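Local coordinates for SH2 domain-containing protein 3C (Homo sapiens, PDB 3T6G), which acts as an adapter in integrin-mediated adhesion and cell migration, signalling through BCAR1, CRK and RAPGEF1 to RAP1, with an exchange-factor-like domain whose closed conformation prevents canonical exchange activity, at residues S15-I26 with E275-R284; T131-R139 with L180-F188. The protein carries 2 engineered substitutions. All coordinates share one frame; numbering follows the deposited sequence.

How the contacts relate
Both contacts are partly buried, but they lie on opposite sides of the centre of this all-helical chain, centres about 28 Å apart. Contact 1 takes in several exposed loop residues; in contact 2 none that touches is fully exposed and half are buried. Contact 1 closes a long loop of chain: the N-terminal segment 15-26, largely without regular structure, is laid on residues 275-284 near the C-terminal end. Contact 2 is nested within that loop and pairs two helices, sharing no element with contact 1. Loop carbonyls and a serine in contact 1 meet Arg-284 and Glu-275 beside aromatic packing, whereas contact 2 is held by aliphatic interlocking and, at one end, an arginine on a phenylalanine face.

Contact 1: S15-I26 with E275-R284; sequences SFNPATFQSLLI and EVFSTEFQMR
Arg-284 reaches from helix 279-287 into the short 3-10 turn at Pro-18 to Thr-20, where loop carbonyls gather round its guanidinium. NE gives a weak, strongly bent bond to Pro-18 O (2.9 Å, 127° at the hydrogen), and NH2 a weak, longer one to Ala-19 O at the guanidinium edge. Phe-21 O lies over one face instead, poorly placed for bonding. The bend at chi2 (-78°) turns the outer chain so that NE reaches Pro-18 O, while CG lies 4.1 Å from Pro-18 CB. One helical turn earlier, Glu-280 turns its carboxylate toward the backbone of Phe-16 and Asn-17, while its CB packs 3.9 Å from Phe-21 CD1. The Phe-21 ring rests with one face over Phe-281 CA, its CZ 4.0 Å from Phe-281 CB. Phe-16 spreads its ring over Thr-279, whose CB stands 4.0 Å from the centroid almost on the normal, a CH-pi contact. Next to Arg-284 along the helix, Met-283 brings its CE to 3.8 Å from Pro-18 CG. At the far end Ser-23 OG lies within bonding reach of both Glu-275 carboxylate oxygens; which takes its proton is not settled, and OE2, modelled too close to the serine, is doubtfully placed.

Further out, Asn-30 OD1 accepts from Arg-284 NH1, and Arg-102 NH1 bonds Thr-279 OG1, giving each side chain a second hold. Ser-278, N-cap of helix 279-287, accepts from Phe-281 N at the short break after helix 271-276. The N-terminal segment 15-26 is thus laid over a helix pair of the Cdc25-homology (Ras-GEF) domain.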
loop_
_atom_site.group_PDB
_atom_site.type_symbol
_atom_site.label_atom_id
_atom_site.label_comp_id
_atom_site.label_asym_id
_atom_site.label_seq_id
_atom_site.Cartn_x
_atom_site.Cartn_y
_atom_site.Cartn_z
ATOM N N SER A 15 9.674 11.784 1.364
ATOM C CA SER A 15 9.037 12.999 1.824
ATOM C C SER A 15 8.980 13.099 3.377
ATOM O O SER A 15 8.530 14.111 3.933
ATOM C CB SER A 15 7.654 13.116 1.205
ATOM O OG SER A 15 6.685 13.209 2.232
ATOM N N PHE A 16 9.446 12.056 4.070
ATOM C CA PHE A 16 9.592 12.105 5.525
ATOM C C PHE A 16 11.021 12.488 5.855
ATOM O O PHE A 16 11.948 11.894 5.317
ATOM C CB PHE A 16 9.315 10.733 6.159
ATOM C CG PHE A 16 7.928 10.210 5.922
ATOM C CD1 PHE A 16 6.825 11.043 6.032
ATOM C CD2 PHE A 16 7.728 8.876 5.585
ATOM C CE1 PHE A 16 5.535 10.551 5.815
ATOM C CE2 PHE A 16 6.437 8.373 5.362
ATOM C CZ PHE A 16 5.341 9.214 5.468
ATOM N N ASN A 17 11.220 13.455 6.747
ATOM C CA ASN A 17 12.577 13.765 7.184
ATOM C C ASN A 17 12.693 13.916 8.688
ATOM O O ASN A 17 12.781 15.036 9.210
ATOM C CB ASN A 17 13.137 15.002 6.479
ATOM C CG ASN A 17 14.640 15.131 6.662
ATOM O OD1 ASN A 17 15.248 14.360 7.411
ATOM N ND2 ASN A 17 15.245 16.110 5.991
ATOM N N PRO A 18 12.690 12.775 9.388
ATOM C CA PRO A 18 12.771 12.671 10.845
ATOM C C PRO A 18 13.815 13.602 11.417
ATOM O O PRO A 18 13.532 14.354 12.343
ATOM C CB PRO A 18 13.198 11.212 11.066
ATOM C CG PRO A 18 13.456 10.628 9.682
ATOM C CD PRO A 18 12.625 11.448 8.759
ATOM N N ALA A 19 15.016 13.551 10.859
ATOM C CA ALA A 19 16.137 14.342 11.358
ATOM C C ALA A 19 15.879 15.855 11.477
ATOM O O ALA A 19 16.602 16.543 12.199
ATOM C CB ALA A 19 17.381 14.078 10.509
ATOM N N THR A 20 14.865 16.373 10.780
ATOM C CA THR A 20 14.564 17.812 10.832
ATOM C C THR A 20 13.265 18.155 11.567
ATOM O O THR A 20 12.930 19.334 11.748
ATOM C CB THR A 20 14.556 18.464 9.423
ATOM O OG1 THR A 20 13.534 17.870 8.604
ATOM C CG2 THR A 20 15.908 18.295 8.765
ATOM N N PHE A 21 12.548 17.116 11.992
ATOM C CA PHE A 21 11.310 17.272 12.744
ATOM C C PHE A 21 11.588 17.922 14.103
ATOM O O PHE A 21 12.530 17.544 14.804
ATOM C CB PHE A 21 10.625 15.908 12.899
ATOM C CG PHE A 21 9.373 15.938 13.746
ATOM C CD1 PHE A 21 8.135 16.145 13.169
ATOM C CD2 PHE A 21 9.439 15.748 15.115
ATOM C CE1 PHE A 21 6.985 16.175 13.939
ATOM C CE2 PHE A 21 8.290 15.773 15.893
ATOM C CZ PHE A 21 7.061 15.986 15.300
ATOM N N GLN A 22 10.785 18.925 14.450
ATOM C CA GLN A 22 10.933 19.654 15.701
ATOM C C GLN A 22 9.543 19.796 16.299
ATOM O O GLN A 22 8.569 19.869 15.550
ATOM C CB GLN A 22 11.517 21.044 15.443
ATOM C CG GLN A 22 12.919 21.083 14.812
ATOM C CD GLN A 22 13.343 22.500 14.390
ATOM O OE1 GLN A 22 12.802 23.060 13.427
ATOM N NE2 GLN A 22 14.309 23.077 15.107
ATOM N N SER A 23 9.453 19.826 17.634
ATOM C CA SER A 23 8.181 19.966 18.355
ATOM C C SER A 23 8.428 20.114 19.851
ATOM O O SER A 23 9.574 20.070 20.295
ATOM C CB SER A 23 7.292 18.744 18.127
ATOM O OG SER A 23 6.112 18.823 18.912
ATOM N N LEU A 24 7.358 20.285 20.631
ATOM C CA LEU A 24 7.468 20.337 22.096
ATOM C C LEU A 24 7.633 18.935 22.671
ATOM O O LEU A 24 8.279 18.745 23.701
ATOM C CB LEU A 24 6.239 20.993 22.729
ATOM C CG LEU A 24 6.145 22.513 22.797
ATOM C CD1 LEU A 24 4.781 22.883 23.345
ATOM C CD2 LEU A 24 7.245 23.141 23.672
ATOM N N LEU A 25 7.025 17.963 21.996
ATOM C CA LEU A 25 7.160 16.555 22.339
ATOM C C LEU A 25 8.548 16.038 21.992
ATOM O O LEU A 25 9.191 15.384 22.803
ATOM C CB LEU A 25 6.133 15.747 21.565
ATOM C CG LEU A 25 4.754 15.576 22.202
ATOM C CD1 LEU A 25 4.469 16.676 23.197
ATOM C CD2 LEU A 25 3.648 15.454 21.138
ATOM N N ILE A 26 9.010 16.325 20.779
ATOM C CA ILE A 26 10.318 15.836 20.360
ATOM C C ILE A 26 11.401 16.912 20.291
ATOM O O ILE A 26 11.486 17.638 19.301
ATOM C CB ILE A 26 10.231 15.099 19.018
ATOM C CG1 ILE A 26 10.063 13.609 19.276
ATOM C CG2 ILE A 26 11.474 15.357 18.169
ATOM C CD1 ILE A 26 8.633 13.190 19.299
ATOM N N GLU A 275 0.218 15.005 16.037
ATOM C CA GLU A 275 1.650 14.700 16.120
ATOM C C GLU A 275 1.909 13.196 16.307
ATOM O O GLU A 275 2.770 12.615 15.614
ATOM C CB GLU A 275 2.318 15.481 17.227
ATOM C CG GLU A 275 3.820 15.368 17.218
ATOM C CD GLU A 275 4.477 16.587 17.849
ATOM O OE1 GLU A 275 3.775 17.612 18.029
ATOM O OE2 GLU A 275 5.689 16.525 18.171
ATOM N N VAL A 276 1.141 12.574 17.221
ATOM C CA VAL A 276 1.347 11.176 17.634
ATOM C C VAL A 276 1.211 10.230 16.448
ATOM O O VAL A 276 1.924 9.241 16.330
ATOM C CB VAL A 276 0.345 10.779 18.763
ATOM C CG1 VAL A 276 0.388 9.310 19.014
ATOM C CG2 VAL A 276 0.644 11.556 20.073
ATOM N N PHE A 277 0.302 10.582 15.546
ATOM C CA PHE A 277 -0.010 9.780 14.379
ATOM C C PHE A 277 0.771 10.230 13.143
ATOM O O PHE A 277 0.389 9.924 12.001
ATOM C CB PHE A 277 -1.508 9.859 14.102
ATOM C CG PHE A 277 -2.320 9.027 15.028
ATOM C CD1 PHE A 277 -2.021 7.673 15.200
ATOM C CD2 PHE A 277 -3.361 9.586 15.757
ATOM C CE1 PHE A 277 -2.763 6.890 16.074
ATOM C CE2 PHE A 277 -4.110 8.808 16.633
ATOM C CZ PHE A 277 -3.808 7.465 16.795
ATOM N N SER A 278 1.852 10.965 13.376
ATOM C CA SER A 278 2.704 11.390 12.287
ATOM C C SER A 278 3.948 10.494 12.246
ATOM O O SER A 278 4.560 10.227 13.302
ATOM C CB SER A 278 3.082 12.871 12.432
ATOM O OG SER A 278 4.463 13.022 12.715
ATOM N N THR A 279 4.305 10.038 11.032
ATOM C CA THR A 279 5.390 9.060 10.824
ATOM C C THR A 279 6.759 9.598 11.244
ATOM O O THR A 279 7.558 8.884 11.868
ATOM C CB THR A 279 5.489 8.602 9.365
ATOM O OG1 THR A 279 4.259 7.987 8.967
ATOM C CG2 THR A 279 6.628 7.606 9.214
ATOM N N GLU A 280 7.026 10.852 10.893
ATOM C CA GLU A 280 8.208 11.541 11.387
ATOM C C GLU A 280 8.268 11.537 12.913
ATOM O O GLU A 280 9.314 11.261 13.504
ATOM C CB GLU A 280 8.240 12.984 10.873
ATOM C CG GLU A 280 7.920 13.126 9.384
ATOM C CD GLU A 280 8.632 14.316 8.735
ATOM O OE1 GLU A 280 8.154 14.825 7.697
ATOM O OE2 GLU A 280 9.684 14.739 9.250
ATOM N N PHE A 281 7.153 11.851 13.562
ATOM C CA PHE A 281 7.122 11.803 15.022
ATOM C C PHE A 281 7.455 10.375 15.484
ATOM O O PHE A 281 8.290 10.164 16.380
ATOM C CB PHE A 281 5.759 12.252 15.570
ATOM C CG PHE A 281 5.535 11.869 17.013
ATOM C CD1 PHE A 281 6.047 12.650 18.044
ATOM C CD2 PHE A 281 4.814 10.726 17.339
ATOM C CE1 PHE A 281 5.843 12.297 19.387
ATOM C CE2 PHE A 281 4.600 10.362 18.679
ATOM C CZ PHE A 281 5.119 11.139 19.705
ATOM N N GLN A 282 6.822 9.394 14.850
ATOM C CA GLN A 282 7.071 8.005 15.215
ATOM C C GLN A 282 8.514 7.565 15.009
ATOM O O GLN A 282 9.131 7.018 15.919
ATOM C CB GLN A 282 6.076 7.093 14.525
ATOM C CG GLN A 282 4.659 7.443 14.970
ATOM C CD GLN A 282 3.597 6.658 14.262
ATOM O OE1 GLN A 282 3.894 5.866 13.383
ATOM N NE2 GLN A 282 2.342 6.890 14.625
ATOM N N MET A 283 9.070 7.833 13.834
ATOM C CA MET A 283 10.449 7.452 13.588
ATOM C C MET A 283 11.369 7.984 14.682
ATOM O O MET A 283 12.162 7.242 15.244
ATOM C CB MET A 283 10.895 7.895 12.192
ATOM C CG MET A 283 10.078 7.233 11.100
ATOM S SD MET A 283 10.417 7.878 9.465
ATOM C CE MET A 283 12.060 7.171 9.180
ATOM N N ARG A 284 11.242 9.265 15.000
ATOM C CA ARG A 284 12.040 9.889 16.057
ATOM C C ARG A 284 11.781 9.296 17.438
ATOM O O ARG A 284 12.715 9.026 18.206
ATOM C CB ARG A 284 11.766 11.389 16.086
ATOM C CG ARG A 284 12.542 12.165 15.037
ATOM C CD ARG A 284 13.959 12.326 15.515
ATOM N NE ARG A 284 14.533 13.547 14.976
ATOM C CZ ARG A 284 14.770 14.647 15.677
ATOM N NH1 ARG A 284 14.500 14.685 16.973
ATOM N NH2 ARG A 284 15.298 15.705 15.073
#

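Contact 2: T131-R139 with L180-F188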
loop_
_atom_site.group_PDB
_atom_site.type_symbol
_atom_site.label_atom_id
_atom_site.label_comp_id
_atom_site.label_asym_id
_atom_site.label_seq_id
_atom_site.Cartn_x
_atom_site.Cartn_y
_atom_site.Cartn_z
ATOM N N THR A 131 -7.608 -1.110 21.066
ATOM C CA THR A 131 -6.960 -1.225 19.765
ATOM C C THR A 131 -7.889 -1.870 18.723
ATOM O O THR A 131 -7.989 -1.395 17.604
ATOM C CB THR A 131 -5.683 -2.028 19.857
ATOM O OG1 THR A 131 -4.835 -1.442 20.845
ATOM C CG2 THR A 131 -4.975 -1.999 18.528
ATOM N N ILE A 132 -8.579 -2.939 19.107
ATOM C CA ILE A 132 -9.584 -3.582 18.260
ATOM C C ILE A 132 -10.747 -2.657 17.902
ATOM O O ILE A 132 -11.190 -2.625 16.755
ATOM C CB ILE A 132 -10.118 -4.889 18.934
ATOM C CG1 ILE A 132 -9.060 -5.985 18.857
ATOM C CG2 ILE A 132 -11.433 -5.384 18.304
ATOM C CD1 ILE A 132 -9.194 -7.009 19.968
ATOM N N GLN A 133 -11.254 -1.923 18.887
ATOM C CA GLN A 133 -12.253 -0.897 18.632
ATOM C C GLN A 133 -11.711 0.126 17.609
ATOM O O GLN A 133 -12.419 0.524 16.680
ATOM C CB GLN A 133 -12.656 -0.203 19.939
ATOM C CG GLN A 133 -13.499 -1.065 20.918
ATOM O OE1 GLN A 133 -13.284 0.533 22.729
ATOM N NE2 GLN A 133 -15.298 -0.415 22.421
ATOM N N LEU A 134 -10.456 0.543 17.764
ATOM C CA LEU A 134 -9.855 1.424 16.768
ATOM C C LEU A 134 -9.897 0.785 15.370
ATOM O O LEU A 134 -10.242 1.447 14.388
ATOM C CB LEU A 134 -8.414 1.814 17.129
ATOM C CG LEU A 134 -7.687 2.602 16.020
ATOM C CD1 LEU A 134 -8.575 3.719 15.471
ATOM C CD2 LEU A 134 -6.313 3.168 16.455
ATOM N N ALA A 135 -9.546 -0.494 15.272
ATOM C CA ALA A 135 -9.559 -1.157 13.974
ATOM C C ALA A 135 -10.976 -1.292 13.432
ATOM O O ALA A 135 -11.195 -1.172 12.229
ATOM C CB ALA A 135 -8.870 -2.505 14.031
ATOM N N ALA A 136 -11.946 -1.523 14.310
ATOM C CA ALA A 136 -13.327 -1.616 13.850
ATOM C C ALA A 136 -13.819 -0.252 13.363
ATOM O O ALA A 136 -14.570 -0.163 12.394
ATOM C CB ALA A 136 -14.263 -2.206 14.949
ATOM N N GLU A 137 -13.397 0.812 14.040
ATOM C CA GLU A 137 -13.807 2.163 13.660
ATOM C C GLU A 137 -13.165 2.586 12.324
ATOM O O GLU A 137 -13.831 3.054 11.404
ATOM C CB GLU A 137 -13.442 3.155 14.762
ATOM C CG GLU A 137 -14.354 3.102 15.967
ATOM C CD GLU A 137 -15.719 3.665 15.658
ATOM O OE1 GLU A 137 -15.792 4.655 14.897
ATOM O OE2 GLU A 137 -16.720 3.110 16.158
ATOM N N LEU A 138 -11.858 2.424 12.236
ATOM C CA LEU A 138 -11.163 2.633 10.987
ATOM C C LEU A 138 -11.904 1.941 9.847
ATOM O O LEU A 138 -12.124 2.520 8.780
ATOM C CB LEU A 138 -9.738 2.109 11.116
ATOM C CG LEU A 138 -8.914 2.981 12.055
ATOM C CD1 LEU A 138 -7.570 2.363 12.417
ATOM C CD2 LEU A 138 -8.752 4.381 11.439
ATOM N N ARG A 139 -12.339 0.712 10.083
ATOM C CA ARG A 139 -12.913 -0.056 8.993
ATOM C C ARG A 139 -14.319 0.371 8.655
ATOM O O ARG A 139 -14.707 0.365 7.489
ATOM C CB ARG A 139 -12.909 -1.538 9.317
ATOM C CG ARG A 139 -14.209 -2.199 8.956
ATOM C CD ARG A 139 -14.004 -3.646 8.665
ATOM N NE ARG A 139 -14.843 -4.032 7.552
ATOM C CZ ARG A 139 -15.963 -4.722 7.680
ATOM N NH1 ARG A 139 -16.355 -5.111 8.884
ATOM N NH2 ARG A 139 -16.676 -5.031 6.604
ATOM N N LEU A 180 -15.448 -10.059 17.714
ATOM C CA LEU A 180 -15.418 -9.112 16.623
ATOM C C LEU A 180 -14.113 -9.292 15.830
ATOM O O LEU A 180 -14.127 -9.432 14.599
ATOM C CB LEU A 180 -15.543 -7.699 17.177
ATOM C CG LEU A 180 -15.673 -6.614 16.110
ATOM C CD1 LEU A 180 -17.062 -6.685 15.516
ATOM C CD2 LEU A 180 -15.385 -5.216 16.679
ATOM N N TYR A 181 -13.000 -9.325 16.560
ATOM C CA TYR A 181 -11.675 -9.502 15.982
ATOM C C TYR A 181 -11.536 -10.819 15.213
ATOM O O TYR A 181 -11.158 -10.816 14.036
ATOM C CB TYR A 181 -10.621 -9.436 17.082
ATOM C CG TYR A 181 -9.211 -9.566 16.581
ATOM C CD1 TYR A 181 -8.640 -8.574 15.816
ATOM C CD2 TYR A 181 -8.442 -10.680 16.878
ATOM C CE1 TYR A 181 -7.334 -8.692 15.346
ATOM C CE2 TYR A 181 -7.130 -10.807 16.412
ATOM C CZ TYR A 181 -6.586 -9.808 15.649
ATOM O OH TYR A 181 -5.293 -9.909 15.186
ATOM N N GLU A 182 -11.849 -11.935 15.882
ATOM C CA GLU A 182 -11.621 -13.270 15.327
ATOM C C GLU A 182 -12.570 -13.592 14.199
ATOM O O GLU A 182 -12.207 -14.277 13.236
ATOM C CB GLU A 182 -11.778 -14.351 16.401
ATOM C CG GLU A 182 -10.585 -14.480 17.313
ATOM C CD GLU A 182 -9.318 -14.838 16.562
ATOM O OE1 GLU A 182 -9.402 -15.681 15.638
ATOM O OE2 GLU A 182 -8.244 -14.279 16.902
ATOM N N LYS A 183 -13.798 -13.106 14.337
ATOM C CA LYS A 183 -14.888 -13.557 13.490
ATOM C C LYS A 183 -15.347 -12.526 12.459
ATOM O O LYS A 183 -16.081 -12.864 11.537
ATOM C CB LYS A 183 -16.068 -14.008 14.361
ATOM C CG LYS A 183 -15.825 -15.324 15.117
ATOM C CD LYS A 183 -15.788 -16.524 14.170
ATOM C CE LYS A 183 -15.638 -17.839 14.922
ATOM N NZ LYS A 183 -15.600 -19.017 13.996
ATOM N N LYS A 184 -14.929 -11.274 12.611
ATOM C CA LYS A 184 -15.359 -10.236 11.673
ATOM C C LYS A 184 -14.188 -9.561 10.987
ATOM O O LYS A 184 -14.070 -9.600 9.767
ATOM C CB LYS A 184 -16.218 -9.186 12.379
ATOM C CG LYS A 184 -17.500 -9.747 12.996
ATOM C CD LYS A 184 -18.482 -10.233 11.942
ATOM C CE LYS A 184 -19.658 -10.954 12.579
ATOM N NZ LYS A 184 -20.389 -11.803 11.587
ATOM N N LEU A 185 -13.319 -8.958 11.789
ATOM C CA LEU A 185 -12.248 -8.137 11.272
ATOM C C LEU A 185 -11.182 -8.929 10.560
ATOM O O LEU A 185 -10.771 -8.568 9.451
ATOM C CB LEU A 185 -11.599 -7.344 12.404
ATOM C CG LEU A 185 -12.585 -6.442 13.121
ATOM C CD1 LEU A 185 -11.874 -5.591 14.174
ATOM C CD2 LEU A 185 -13.305 -5.593 12.080
ATOM N N LYS A 186 -10.707 -9.977 11.223
ATOM C CA LYS A 186 -9.588 -10.770 10.716
ATOM C C LYS A 186 -9.849 -11.354 9.326
ATOM O O LYS A 186 -8.995 -11.255 8.427
ATOM C CB LYS A 186 -9.228 -11.885 11.693
ATOM C CG LYS A 186 -7.749 -11.947 11.986
ATOM C CD LYS A 186 -7.453 -12.884 13.120
ATOM C CE LYS A 186 -5.965 -12.983 13.356
ATOM N NZ LYS A 186 -5.696 -13.778 14.589
ATOM N N PRO A 187 -11.028 -11.961 9.151
ATOM C CA PRO A 187 -11.427 -12.608 7.895
ATOM C C PRO A 187 -11.835 -11.600 6.822
ATOM O O PRO A 187 -11.836 -11.924 5.633
ATOM C CB PRO A 187 -12.626 -13.482 8.302
ATOM C CG PRO A 187 -12.561 -13.566 9.829
ATOM C CD PRO A 187 -11.952 -12.259 10.257
ATOM N N PHE A 188 -12.191 -10.393 7.235
ATOM C CA PHE A 188 -12.460 -9.318 6.286
ATOM C C PHE A 188 -11.151 -8.955 5.614
ATOM O O PHE A 188 -11.044 -8.890 4.394
ATOM C CB PHE A 188 -13.002 -8.104 7.024
ATOM C CG PHE A 188 -13.311 -6.928 6.135
ATOM C CD1 PHE A 188 -14.428 -6.934 5.317
ATOM C CD2 PHE A 188 -12.506 -5.801 6.150
ATOM C CE1 PHE A 188 -14.722 -5.843 4.517
ATOM C CE2 PHE A 188 -12.801 -4.697 5.357
ATOM C CZ PHE A 188 -13.906 -4.720 4.541
#
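Helix segments 131-139 and 180-188 run in broadly the same direction at 42°, their axes 10.9 Å apart at closest approach, with Ile-132 facing Tyr-181 and Ala-136 facing Leu-185. Leu-185 is the central knob: its side chain enters a hole lined by Ile-132, Ala-135, Ala-136 and Arg-139. CD1 goes deepest, coming 4.0 Å from Ile-132 O, while CD2 lies alongside the aliphatic part of Arg-139, 4.0 Å from its CD. The small methyls of the two alanines let this leucine sit close to the opposing backbone. On one flank, Leu-180 CD2 touches Ala-136 CB at 3.6 Å. On another, Ile-132 crosses Tyr-181 at about a right angle, placing CG1 4.0 Å from Tyr-181 CD1.

At the C-terminal end of both segments, Arg-139 reaches over one face of the Phe-188 ring in a cation-pi contact, CZ lying 3.5 Å from the ring centroid and close to its normal. The guanidinium is not flat on the ring, the two planes being 46° apart; NE sits over the ring centre and CD adds a CH-pi contact. With CG opposite its backbone N (chi1 180°), Phe-188 extends toward the arginine. Exchanging Phe-188 for an alanine would probably take away the ring face under the guanidinium and leave that end of the arginine with more freedom to turn, although Leu-185 and Phe-148 still touch it.

Helix 180-188 carries a pi-type turn, Leu-180 O accepting from both Lys-184 N and Leu-185 N, and a kink at Pro-187. Helix 145-155 packs on both partners, through Val-151 on Ala-135, Phe-148 on Arg-139 and Met-152 on Tyr-181, while Ala-54 of helix 50-64 packs against Leu-134 and Leu-138 of helix 121-140.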